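Local coordinates for protein trichothecene 3-O-acetyltransferase (Gibberella zeae, PDB 3B30) that probably transfers an acetyl group from acetyl-coenzyme A to the 3-hydroxyl of trichothecene mycotoxins, and is seen here with ethyl coenzyme A bound, at residues Met1-Gln6 and Ile75-Asp80; Thr261-Ser266 and Arg333-Leu338; Phe289-Asp294 and Asn311-Asn316. All coordinates share one frame; numbering follows the deposited sequence.

Contact 1: Met1-Gln6 and Ile75-Asp80; sequences MAFKIQ and IVPFED
An edge strand of a small three-stranded antiparallel sheet is laid down here, where Ile5 pairs with Ile75 and Phe3 closes over Pro77 beyond the last bridge. Ile5 and Ile75 form a hydrogen-bonded antiparallel pair: Ile5 N gives to Ile75 O at 3.0 Å, and Ile75 N returns a short 2.6 Å bond to Ile5 O. Their side chains leave on the same face, with Ile5 CB 4.2 Å from Ile75 CB. Past the bridge the chains spread, and the aromatic ring of Phe3 fills the widening. With chi1 at 42°, the ring is tucked between the two backbone bonds of Phe3, which turns it against the Val76-Pro77 peptide, with Val76 C 3.3 Å from Phe3 CE1. Pro77 CG sits 4.0 Å from the centroid of the Phe3 ring, almost straight above the face, in a CH-pi contact. Ile75 O lies at the ring edge near CD1, and Ile75 CG2 touches Phe3 CE1 at 3.9 Å. Lys4, whose CB points away from 75-80, runs alongside Val76 in the same direction, Lys4 CG 3.9 Å from Val76 CG1, before NZ reaches a salt bridge with Glu63. Two backbone bonds thus fix the register, while a largely apolar proline-aromatic contact at the protein surface probably helps hold the residues before the bridge against Pro77.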
loop_
_atom_site.group_PDB
_atom_site.type_symbol
_atom_site.label_atom_id
_atom_site.label_comp_id
_atom_site.label_asym_id
_atom_site.label_seq_id
_atom_site.Cartn_x
_atom_site.Cartn_y
_atom_site.Cartn_z
ATOM N N MET A 1 -11.289 -22.804 -19.854
ATOM C CA MET A 1 -11.035 -21.316 -19.691
ATOM C C MET A 1 -9.536 -21.057 -19.448
ATOM O O MET A 1 -8.892 -21.708 -18.605
ATOM C CB MET A 1 -11.907 -20.676 -18.591
ATOM C CG MET A 1 -11.761 -19.102 -18.421
ATOM S SD MET A 1 -12.385 -18.002 -19.766
ATOM C CE MET A 1 -11.722 -16.414 -19.274
ATOM N N ALA A 2 -8.988 -20.178 -20.274
ATOM C CA ALA A 2 -7.588 -19.847 -20.256
ATOM C C ALA A 2 -7.597 -18.335 -20.381
ATOM O O ALA A 2 -8.599 -17.740 -20.799
ATOM C CB ALA A 2 -6.870 -20.466 -21.456
ATOM N N PHE A 3 -6.478 -17.723 -20.028
ATOM C CA PHE A 3 -6.339 -16.296 -20.104
ATOM C C PHE A 3 -4.854 -16.039 -20.042
ATOM O O PHE A 3 -4.086 -16.826 -19.479
ATOM C CB PHE A 3 -7.102 -15.563 -18.959
ATOM C CG PHE A 3 -6.956 -16.226 -17.604
ATOM C CD1 PHE A 3 -5.852 -15.935 -16.788
ATOM C CD2 PHE A 3 -7.928 -17.143 -17.138
ATOM C CE1 PHE A 3 -5.693 -16.558 -15.546
ATOM C CE2 PHE A 3 -7.777 -17.773 -15.878
ATOM C CZ PHE A 3 -6.662 -17.483 -15.086
ATOM N N LYS A 4 -4.458 -14.948 -20.654
ATOM C CA LYS A 4 -3.067 -14.545 -20.676
ATOM C C LYS A 4 -3.084 -13.034 -20.731
ATOM O O LYS A 4 -3.043 -12.413 -21.804
ATOM C CB LYS A 4 -2.297 -15.177 -21.848
ATOM C CG LYS A 4 -0.798 -14.842 -21.782
ATOM C CD LYS A 4 0.072 -15.738 -22.676
ATOM C CE LYS A 4 1.576 -15.389 -22.466
ATOM N NZ LYS A 4 2.469 -16.394 -23.174
ATOM N N ILE A 5 -3.207 -12.466 -19.539
ATOM C CA ILE A 5 -3.421 -11.044 -19.393
ATOM C C ILE A 5 -2.095 -10.394 -19.056
ATOM O O ILE A 5 -1.562 -10.585 -17.962
ATOM C CB ILE A 5 -4.468 -10.739 -18.294
ATOM C CG1 ILE A 5 -5.782 -11.478 -18.620
ATOM C CG2 ILE A 5 -4.676 -9.199 -18.184
ATOM C CD1 ILE A 5 -6.820 -11.539 -17.422
ATOM N N GLN A 6 -1.593 -9.608 -19.992
ATOM C CA GLN A 6 -0.341 -8.892 -19.781
ATOM C C GLN A 6 -0.514 -7.906 -18.641
ATOM O O GLN A 6 -1.533 -7.178 -18.565
ATOM C CB GLN A 6 0.065 -8.151 -21.047
ATOM C CG GLN A 6 1.502 -7.589 -20.979
ATOM C CD GLN A 6 1.994 -7.091 -22.304
ATOM O OE1 GLN A 6 2.560 -5.997 -22.400
ATOM N NE2 GLN A 6 1.768 -7.869 -23.337
ATOM N N ILE A 75 -0.767 -12.471 -16.347
ATOM C CA ILE A 75 -1.597 -13.289 -15.453
ATOM C C ILE A 75 -2.098 -14.497 -16.265
ATOM O O ILE A 75 -2.714 -14.335 -17.308
ATOM C CB ILE A 75 -2.799 -12.481 -14.886
ATOM C CG1 ILE A 75 -2.297 -11.371 -13.934
ATOM C CG2 ILE A 75 -3.833 -13.448 -14.159
ATOM C CD1 ILE A 75 -3.404 -10.285 -13.630
ATOM N N VAL A 76 -1.818 -15.697 -15.772
ATOM C CA VAL A 76 -2.115 -16.926 -16.518
ATOM C C VAL A 76 -2.726 -17.928 -15.549
ATOM O O VAL A 76 -2.651 -17.738 -14.346
ATOM C CB VAL A 76 -0.844 -17.518 -17.217
ATOM C CG1 VAL A 76 -0.306 -16.574 -18.277
ATOM C CG2 VAL A 76 0.264 -17.820 -16.176
ATOM N N PRO A 77 -3.392 -18.978 -16.067
ATOM C CA PRO A 77 -4.034 -19.913 -15.127
ATOM C C PRO A 77 -3.075 -20.535 -14.098
ATOM O O PRO A 77 -1.881 -20.662 -14.354
ATOM C CB PRO A 77 -4.643 -20.983 -16.046
ATOM C CG PRO A 77 -4.953 -20.205 -17.377
ATOM C CD PRO A 77 -3.672 -19.310 -17.482
ATOM N N PHE A 78 -3.617 -20.874 -12.933
ATOM C CA PHE A 78 -2.848 -21.437 -11.835
ATOM C C PHE A 78 -3.679 -22.529 -11.191
ATOM O O PHE A 78 -3.527 -23.692 -11.531
ATOM C CB PHE A 78 -2.452 -20.367 -10.819
ATOM C CG PHE A 78 -1.642 -20.903 -9.658
ATOM C CD1 PHE A 78 -1.974 -20.571 -8.347
ATOM C CD2 PHE A 78 -0.560 -21.755 -9.888
ATOM C CE1 PHE A 78 -1.211 -21.084 -7.235
ATOM C CE2 PHE A 78 0.214 -22.270 -8.803
ATOM C CZ PHE A 78 -0.124 -21.917 -7.483
ATOM N N GLU A 79 -4.590 -22.166 -10.295
ATOM C CA GLU A 79 -5.474 -23.146 -9.684
ATOM C C GLU A 79 -6.949 -22.761 -9.892
ATOM O O GLU A 79 -7.238 -21.653 -10.379
ATOM C CB GLU A 79 -5.085 -23.361 -8.196
ATOM C CG GLU A 79 -3.641 -23.893 -8.072
ATOM C CD GLU A 79 -3.192 -24.263 -6.664
ATOM O OE1 GLU A 79 -3.794 -23.779 -5.672
ATOM O OE2 GLU A 79 -2.186 -25.017 -6.567
ATOM N N ASP A 80 -7.871 -23.666 -9.542
ATOM C CA ASP A 80 -9.314 -23.439 -9.775
ATOM C C ASP A 80 -9.865 -22.219 -9.030
ATOM O O ASP A 80 -10.663 -21.481 -9.584
ATOM C CB ASP A 80 -10.149 -24.675 -9.396
ATOM C CG ASP A 80 -9.919 -25.844 -10.326
ATOM O OD1 ASP A 80 -9.601 -25.613 -11.505
ATOM O OD2 ASP A 80 -10.056 -26.994 -9.863
#

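Contact 2: Thr261-Ser266 and Arg333-Leu338; sequences TDDALS and RLRSEL. With ETB (Ethyl Coenzyme A), chain B.
Arg335 grips Asp263 side-on, joining the start of helix 261-277 to the end of helix 327-335 beside the pyrophosphate of ethyl coenzyme A (ETB). Arg335 NE and NH1 both bond Asp263 OD2, NE at 2.8 Å on the syn lone pair and NH1 at 3.0 Å well out of the carboxylate plane; the two flat groups are turned 60° apart. The other edge of the guanidinium serves the ligand: Arg335 NH1 and NH2 each reach ETB O1A at 3.1 Å. The Arg335 chain bends at chi2 and chi3 (55° and 47°), which brings the guanidinium round between carboxylate and phosphate. One of its faces lies under Leu338 CD1, carried there by a type I turn from Arg335 to Leu338. At the helix start, the 3'-phosphate oxygen O9A takes Thr261 N at 2.8 Å and Thr261 OG1 at 2.6 Å, where the helix dipole would probably favour the anion. In the second shell, Arg291 also meets Asp263, whose place between two arginines would probably favour its ionised form. One turn along helix 261-277, Ser266 CB is met by Leu334 CD1 of helix 327-335 at a tight 3.5 Å, while Ser266 OG bonds back to Asp262 O.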
loop_
_atom_site.group_PDB
_atom_site.type_symbol
_atom_site.label_atom_id
_atom_site.label_comp_id
_atom_site.label_asym_id
_atom_site.label_seq_id
_atom_site.Cartn_x
_atom_site.Cartn_y
_atom_site.Cartn_z
ATOM N N THR A 261 -6.915 16.808 4.398
ATOM C CA THR A 261 -6.555 16.114 5.618
ATOM C C THR A 261 -5.315 15.239 5.426
ATOM O O THR A 261 -4.390 15.271 6.236
ATOM C CB THR A 261 -7.767 15.260 6.099
ATOM O OG1 THR A 261 -8.867 16.148 6.312
ATOM C CG2 THR A 261 -7.463 14.572 7.419
ATOM N N ASP A 262 -5.323 14.455 4.355
ATOM C CA ASP A 262 -4.202 13.588 4.021
ATOM C C ASP A 262 -2.908 14.408 3.767
ATOM O O ASP A 262 -1.829 14.047 4.248
ATOM C CB ASP A 262 -4.598 12.730 2.806
ATOM C CG ASP A 262 -3.677 11.540 2.587
ATOM O OD1 ASP A 262 -2.483 11.742 2.279
ATOM O OD2 ASP A 262 -4.178 10.402 2.687
ATOM N N ASP A 263 -3.008 15.498 3.019
ATOM C CA ASP A 263 -1.871 16.410 2.842
ATOM C C ASP A 263 -1.277 16.840 4.194
ATOM O O ASP A 263 -0.068 16.850 4.368
ATOM C CB ASP A 263 -2.300 17.711 2.139
ATOM C CG ASP A 263 -2.685 17.543 0.687
ATOM O OD1 ASP A 263 -2.375 16.512 0.035
ATOM O OD2 ASP A 263 -3.332 18.498 0.179
ATOM N N ALA A 264 -2.139 17.270 5.125
ATOM C CA ALA A 264 -1.705 17.871 6.404
ATOM C C ALA A 264 -0.977 16.860 7.291
ATOM O O ALA A 264 0.054 17.169 7.889
ATOM C CB ALA A 264 -2.922 18.476 7.141
ATOM N N LEU A 265 -1.492 15.632 7.352
ATOM C CA LEU A 265 -0.790 14.580 8.071
ATOM C C LEU A 265 0.532 14.182 7.393
ATOM O O LEU A 265 1.579 14.003 8.057
ATOM C CB LEU A 265 -1.698 13.335 8.224
ATOM C CG LEU A 265 -1.005 12.204 9.010
ATOM C CD1 LEU A 265 -0.497 12.664 10.393
ATOM C CD2 LEU A 265 -1.919 10.971 9.128
ATOM N N SER A 266 0.499 14.020 6.073
ATOM C CA SER A 266 1.728 13.734 5.316
ATOM C C SER A 266 2.777 14.822 5.587
ATOM O O SER A 266 3.959 14.524 5.812
ATOM C CB SER A 266 1.420 13.666 3.823
ATOM O OG SER A 266 0.492 12.601 3.559
ATOM N N ARG A 333 3.597 22.171 -0.604
ATOM C CA ARG A 333 4.531 21.440 -1.505
ATOM C C ARG A 333 3.844 20.168 -2.042
ATOM O O ARG A 333 3.935 19.858 -3.226
ATOM C CB ARG A 333 5.782 20.998 -0.747
ATOM C CG ARG A 333 6.641 22.162 -0.202
ATOM C CD ARG A 333 7.795 21.612 0.672
ATOM N NE ARG A 333 8.606 22.675 1.289
ATOM C CZ ARG A 333 9.677 23.224 0.704
ATOM N NH1 ARG A 333 10.011 22.859 -0.528
ATOM N NH2 ARG A 333 10.367 24.194 1.316
ATOM N N LEU A 334 3.192 19.433 -1.146
ATOM C CA LEU A 334 2.555 18.161 -1.509
ATOM C C LEU A 334 1.424 18.373 -2.519
ATOM O O LEU A 334 1.434 17.781 -3.599
ATOM C CB LEU A 334 2.070 17.419 -0.252
ATOM C CG LEU A 334 3.192 17.074 0.744
ATOM C CD1 LEU A 334 2.670 16.281 1.920
ATOM C CD2 LEU A 334 4.355 16.334 0.098
ATOM N N ARG A 335 0.499 19.271 -2.177
ATOM C CA ARG A 335 -0.699 19.540 -2.985
ATOM C C ARG A 335 -0.325 20.106 -4.370
ATOM O O ARG A 335 -1.010 19.822 -5.365
ATOM C CB ARG A 335 -1.619 20.523 -2.211
ATOM C CG ARG A 335 -2.874 21.027 -2.944
ATOM C CD ARG A 335 -3.782 19.878 -3.483
ATOM N NE ARG A 335 -4.035 18.824 -2.498
ATOM C CZ ARG A 335 -4.903 17.819 -2.675
ATOM N NH1 ARG A 335 -5.037 16.876 -1.753
ATOM N NH2 ARG A 335 -5.617 17.741 -3.786
ATOM N N SER A 336 0.773 20.865 -4.433
ATOM C CA SER A 336 1.248 21.454 -5.698
ATOM C C SER A 336 1.523 20.435 -6.837
ATOM O O SER A 336 1.490 20.799 -8.009
ATOM C CB SER A 336 2.495 22.331 -5.468
ATOM O OG SER A 336 3.678 21.536 -5.349
ATOM N N GLU A 337 1.783 19.169 -6.491
ATOM C CA GLU A 337 2.085 18.133 -7.484
ATOM C C GLU A 337 0.889 17.274 -7.874
ATOM O O GLU A 337 1.052 16.303 -8.607
ATOM C CB GLU A 337 3.201 17.198 -6.966
ATOM C CG GLU A 337 4.607 17.760 -7.057
ATOM C CD GLU A 337 4.995 18.066 -8.492
ATOM O OE1 GLU A 337 5.105 17.126 -9.353
ATOM O OE2 GLU A 337 5.151 19.269 -8.751
ATOM N N LEU A 338 -0.302 17.628 -7.398
ATOM C CA LEU A 338 -1.482 16.791 -7.609
ATOM C C LEU A 338 -2.409 17.274 -8.729
ATOM O O LEU A 338 -3.538 16.807 -8.830
ATOM C CB LEU A 338 -2.269 16.608 -6.291
ATOM C CG LEU A 338 -1.595 15.794 -5.196
ATOM C CD1 LEU A 338 -2.444 15.719 -3.951
ATOM C CD2 LEU A 338 -1.266 14.379 -5.681
HETATM N N1A ETB B . -12.131 23.495 -1.385
HETATM C C2A ETB B . -11.594 22.936 -0.285
HETATM N N3A ETB B . -11.216 21.653 -0.259
HETATM C C4A ETB B . -11.329 20.900 -1.334
HETATM C C5A ETB B . -11.877 21.428 -2.461
HETATM C C6A ETB B . -12.304 22.758 -2.491
HETATM N N6A ETB B . -12.955 23.272 -3.507
HETATM N N7A ETB B . -11.911 20.459 -3.338
HETATM C C8A ETB B . -11.416 19.348 -2.811
HETATM N N9A ETB B . -11.060 19.613 -1.556
HETATM C C1B ETB B . -10.556 18.698 -0.560
HETATM C C2B ETB B . -11.596 17.704 -0.111
HETATM O O2B ETB B . -12.538 18.251 0.703
HETATM C C3B ETB B . -10.739 16.624 0.489
HETATM O O3B ETB B . -10.385 17.037 1.743
HETATM P P3B ETB B . -10.556 16.230 3.010
HETATM O O7A ETB B . -11.879 16.405 3.245
HETATM O O8A ETB B . -10.345 14.868 2.786
HETATM O O9A ETB B . -9.716 16.808 3.996
HETATM C C4B ETB B . -9.524 16.728 -0.362
HETATM O O4B ETB B . -9.554 17.907 -1.060
HETATM C C5B ETB B . -9.483 15.553 -1.293
HETATM O O5B ETB B . -8.392 15.590 -2.110
HETATM P P1A ETB B . -7.821 14.335 -2.813
HETATM O O1A ETB B . -6.667 14.890 -3.487
HETATM O O2A ETB B . -8.783 13.740 -3.702
HETATM O O3A ETB B . -7.529 13.206 -1.789
HETATM P P2A ETB B . -6.557 13.143 -0.608
HETATM O O4A ETB B . -7.335 12.582 0.393
HETATM O O5A ETB B . -5.987 14.384 -0.398
HETATM O O6A ETB B . -5.450 12.158 -1.032
HETATM C CBP ETB B . -3.887 11.061 -2.398
HETATM C CCP ETB B . -4.584 12.382 -2.077
HETATM C CDP ETB B . -2.788 11.383 -3.344
HETATM C CEP ETB B . -3.272 10.324 -1.238
HETATM C CAP ETB B . -4.927 10.111 -2.971
HETATM O OAP ETB B . -5.603 10.681 -4.005
HETATM C C9P ETB B . -4.301 8.809 -3.354
HETATM O O9P ETB B . -3.847 8.748 -4.609
HETATM N N8P ETB B . -4.172 7.871 -2.444
HETATM C C7P ETB B . -3.756 6.526 -2.673
HETATM C C6P ETB B . -2.268 6.285 -2.805
HETATM C C5P ETB B . -1.962 4.838 -3.117
HETATM O O5P ETB B . -2.512 4.183 -4.029
HETATM N N4P ETB B . -1.102 4.311 -2.318
HETATM C C3P ETB B . -0.151 3.337 -2.753
#

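Contact 3: Phe289-Asp294 and Asn311-Asn316; sequences FCRAVD and NMTYHN. With ETB (Ethyl Coenzyme A), chain B.
Phe289 and His315 lie side by side on one face of an antiparallel strand pair, as do Arg291 and Thr313, with Val293 and Asn311 continuing the row; Cys290, Ala292, Met312 and Tyr314 occupy the other face. The ladder alternates hydrogen-bonded pairs (Phe289-His315, Arg291-Thr313, Val293-Asn311) with non-hydrogen-bonded ones. Phe289 CB meets His315 CB at 4.0 Å, and the imidazole meets Phe289 O near its ring plane, where ND1 makes a weak bond to it. With CG trans to the backbone N (chi1 -168°) and the chain extended to NE, Arg291 carries its guanidinium past Thr313 toward the ligand. Arg291 NH1 meets a water in the guanidinium plane at 3.0 Å; the same water lies 2.8 Å from Thr313 OG1, bridging neighbouring side chains. The guanidinium's NH2 forms salt bridges with Asp262 and Asp263, and ETB CCP lies over one of its faces. Val293 crosses Thr313 at about a right angle, their CG2 atoms 3.9 Å apart. On the other face, Cys290 SG approaches the edge of the Tyr314 ring, 4.9 Å from the centroid and 78° off the normal, a sulfur-aromatic contact. Met312 bends at chi3 (99°), which swings CE back over the opposing strand to Ala292, 3.9 Å from its CB, while SD rests 3.8 Å from Cys290 CB. At the strand end, Asp294 N bonds the pantetheine carbonyl oxygen O9P at 2.7 Å, which probably helps position that arm. Strand 310-318 borders the seven-stranded mixed sheet; strand 286-294 continues it inward to strand 375-379, Leu334 of helix 327-335 packs on Phe289, Arg291 and His315, and Met343 of helix 340-356 lies against Val293, Asn311 and Thr313.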
loop_
_atom_site.group_PDB
_atom_site.type_symbol
_atom_site.label_atom_id
_atom_site.label_comp_id
_atom_site.label_asym_id
_atom_site.label_seq_id
_atom_site.Cartn_x
_atom_site.Cartn_y
_atom_site.Cartn_z
ATOM N N PHE A 289 10.583 13.858 -0.213
ATOM C CA PHE A 289 9.334 13.177 0.127
ATOM C C PHE A 289 8.854 12.511 -1.152
ATOM O O PHE A 289 8.745 13.167 -2.188
ATOM C CB PHE A 289 8.277 14.176 0.635
ATOM C CG PHE A 289 7.096 13.530 1.353
ATOM C CD1 PHE A 289 7.054 13.486 2.744
ATOM C CD2 PHE A 289 6.019 12.989 0.630
ATOM C CE1 PHE A 289 5.953 12.925 3.424
ATOM C CE2 PHE A 289 4.909 12.421 1.310
ATOM C CZ PHE A 289 4.899 12.390 2.714
ATOM N N CYS A 290 8.591 11.205 -1.069
ATOM C CA CYS A 290 8.044 10.457 -2.182
ATOM C C CYS A 290 6.643 10.027 -1.788
ATOM O O CYS A 290 6.451 9.292 -0.820
ATOM C CB CYS A 290 8.891 9.218 -2.482
ATOM S SG CYS A 290 10.646 9.568 -2.777
ATOM N N ARG A 291 5.653 10.507 -2.520
ATOM C CA ARG A 291 4.277 10.237 -2.122
ATOM C C ARG A 291 3.532 9.387 -3.174
ATOM O O ARG A 291 3.458 9.773 -4.339
ATOM C CB ARG A 291 3.556 11.555 -1.929
ATOM C CG ARG A 291 2.212 11.396 -1.226
ATOM C CD ARG A 291 1.399 12.691 -1.398
ATOM N NE ARG A 291 0.245 12.767 -0.497
ATOM C CZ ARG A 291 -0.568 13.819 -0.409
ATOM N NH1 ARG A 291 -0.346 14.865 -1.170
ATOM N NH2 ARG A 291 -1.579 13.823 0.451
ATOM N N ALA A 292 2.966 8.257 -2.746
ATOM C CA ALA A 292 2.196 7.401 -3.652
ATOM C C ALA A 292 0.875 8.071 -4.020
ATOM O O ALA A 292 0.165 8.655 -3.157
ATOM C CB ALA A 292 1.937 6.027 -3.060
ATOM N N VAL A 293 0.573 8.015 -5.307
ATOM C CA VAL A 293 -0.650 8.588 -5.849
ATOM C C VAL A 293 -1.345 7.555 -6.756
ATOM O O VAL A 293 -0.717 6.984 -7.650
ATOM C CB VAL A 293 -0.368 9.900 -6.640
ATOM C CG1 VAL A 293 -1.671 10.542 -7.103
ATOM C CG2 VAL A 293 0.333 10.912 -5.733
ATOM N N ASP A 294 -2.636 7.337 -6.514
ATOM C CA ASP A 294 -3.502 6.602 -7.452
ATOM C C ASP A 294 -3.645 7.411 -8.736
ATOM O O ASP A 294 -4.084 8.558 -8.698
ATOM C CB ASP A 294 -4.889 6.399 -6.788
ATOM C CG ASP A 294 -5.882 5.634 -7.675
ATOM O OD1 ASP A 294 -5.487 5.101 -8.737
ATOM O OD2 ASP A 294 -7.062 5.550 -7.267
ATOM N N ASN A 311 1.535 6.162 -9.296
ATOM C CA ASN A 311 2.814 6.809 -9.520
ATOM C C ASN A 311 3.190 7.423 -8.180
ATOM O O ASN A 311 2.576 7.108 -7.160
ATOM C CB ASN A 311 2.672 7.855 -10.625
ATOM C CG ASN A 311 4.005 8.227 -11.302
ATOM O OD1 ASN A 311 5.103 8.025 -10.747
ATOM N ND2 ASN A 311 3.900 8.787 -12.500
ATOM N N MET A 312 4.215 8.260 -8.162
ATOM C CA MET A 312 4.558 9.016 -6.978
ATOM C C MET A 312 4.683 10.505 -7.368
ATOM O O MET A 312 4.846 10.836 -8.557
ATOM C CB MET A 312 5.872 8.505 -6.372
ATOM C CG MET A 312 5.779 7.035 -5.886
ATOM S SD MET A 312 6.864 6.683 -4.528
ATOM C CE MET A 312 5.777 6.781 -3.143
ATOM N N THR A 313 4.577 11.384 -6.373
ATOM C CA THR A 313 5.011 12.784 -6.526
ATOM C C THR A 313 6.258 12.943 -5.658
ATOM O O THR A 313 6.407 12.264 -4.645
ATOM C CB THR A 313 3.900 13.833 -6.149
ATOM O OG1 THR A 313 3.522 13.665 -4.782
ATOM C CG2 THR A 313 2.647 13.696 -7.055
ATOM N N TYR A 314 7.168 13.823 -6.080
ATOM C CA TYR A 314 8.492 13.977 -5.457
ATOM C C TYR A 314 8.644 15.434 -5.052
ATOM O O TYR A 314 8.276 16.331 -5.816
ATOM C CB TYR A 314 9.630 13.619 -6.456
ATOM C CG TYR A 314 9.513 12.194 -6.912
ATOM C CD1 TYR A 314 8.875 11.876 -8.125
ATOM C CD2 TYR A 314 9.966 11.144 -6.101
ATOM C CE1 TYR A 314 8.710 10.526 -8.529
ATOM C CE2 TYR A 314 9.810 9.786 -6.514
ATOM C CZ TYR A 314 9.162 9.509 -7.711
ATOM O OH TYR A 314 8.999 8.200 -8.114
ATOM N N HIS A 315 9.219 15.634 -3.877
ATOM C CA HIS A 315 9.271 16.929 -3.203
ATOM C C HIS A 315 10.641 17.038 -2.561
ATOM O O HIS A 315 10.962 16.273 -1.653
ATOM C CB HIS A 315 8.162 17.027 -2.163
ATOM C CG HIS A 315 6.814 16.696 -2.720
ATOM N ND1 HIS A 315 6.305 15.410 -2.717
ATOM C CD2 HIS A 315 5.900 17.465 -3.359
ATOM C CE1 HIS A 315 5.123 15.410 -3.311
ATOM N NE2 HIS A 315 4.848 16.640 -3.698
ATOM N N ASN A 316 11.453 17.957 -3.070
ATOM C CA ASN A 316 12.846 18.045 -2.641
ATOM C C ASN A 316 13.151 19.363 -1.929
ATOM O O ASN A 316 12.775 20.413 -2.391
ATOM C CB ASN A 316 13.767 17.831 -3.825
ATOM C CG ASN A 316 13.754 16.401 -4.293
ATOM O OD1 ASN A 316 14.485 15.578 -3.772
ATOM N ND2 ASN A 316 12.884 16.087 -5.256
HETATM N N1A ETB B . -12.131 23.495 -1.385
HETATM C C2A ETB B . -11.594 22.936 -0.285
HETATM N N3A ETB B . -11.216 21.653 -0.259
HETATM C C4A ETB B . -11.329 20.900 -1.334
HETATM C C5A ETB B . -11.877 21.428 -2.461
HETATM C C6A ETB B . -12.304 22.758 -2.491
HETATM N N6A ETB B . -12.955 23.272 -3.507
HETATM N N7A ETB B . -11.911 20.459 -3.338
HETATM C C8A ETB B . -11.416 19.348 -2.811
HETATM N N9A ETB B . -11.060 19.613 -1.556
HETATM C C1B ETB B . -10.556 18.698 -0.560
HETATM C C2B ETB B . -11.596 17.704 -0.111
HETATM O O2B ETB B . -12.538 18.251 0.703
HETATM C C3B ETB B . -10.739 16.624 0.489
HETATM O O3B ETB B . -10.385 17.037 1.743
HETATM P P3B ETB B . -10.556 16.230 3.010
HETATM O O7A ETB B . -11.879 16.405 3.245
HETATM O O8A ETB B . -10.345 14.868 2.786
HETATM O O9A ETB B . -9.716 16.808 3.996
HETATM C C4B ETB B . -9.524 16.728 -0.362
HETATM O O4B ETB B . -9.554 17.907 -1.060
HETATM C C5B ETB B . -9.483 15.553 -1.293
HETATM O O5B ETB B . -8.392 15.590 -2.110
HETATM P P1A ETB B . -7.821 14.335 -2.813
HETATM O O1A ETB B . -6.667 14.890 -3.487
HETATM O O2A ETB B . -8.783 13.740 -3.702
HETATM O O3A ETB B . -7.529 13.206 -1.789
HETATM P P2A ETB B . -6.557 13.143 -0.608
HETATM O O4A ETB B . -7.335 12.582 0.393
HETATM O O5A ETB B . -5.987 14.384 -0.398
HETATM O O6A ETB B . -5.450 12.158 -1.032
HETATM C CBP ETB B . -3.887 11.061 -2.398
HETATM C CCP ETB B . -4.584 12.382 -2.077
HETATM C CDP ETB B . -2.788 11.383 -3.344
HETATM C CEP ETB B . -3.272 10.324 -1.238
HETATM C CAP ETB B . -4.927 10.111 -2.971
HETATM O OAP ETB B . -5.603 10.681 -4.005
HETATM C C9P ETB B . -4.301 8.809 -3.354
HETATM O O9P ETB B . -3.847 8.748 -4.609
HETATM N N8P ETB B . -4.172 7.871 -2.444
HETATM C C7P ETB B . -3.756 6.526 -2.673
HETATM C C6P ETB B . -2.268 6.285 -2.805
HETATM C C5P ETB B . -1.962 4.838 -3.117
HETATM O O5P ETB B . -2.512 4.183 -4.029
HETATM N N4P ETB B . -1.102 4.311 -2.318
HETATM C C3P ETB B . -0.151 3.337 -2.753
HETATM O O HOH W 1 1.420 15.087 -3.543
#

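From the N terminus, contact 1 comes first: it closes a loop of 68 residues when strand 72-76 returns to pair with strand 5-6, and is complete well before the others begin. Contact 2 opens at helix 261-277 and closes at the end of helix 327-335; contact 3, the antiparallel pairing of the successive strands 286-294 and 310-318, is nested inside that loop. The centres of contacts 2 and 3 lie about 10 Å apart, and both touch the coenzyme; Arg291 joins them. Contact 1 lies on the opposite side of the chain's centre from contact 2, about 39 Å away between centres, on a separate small sheet.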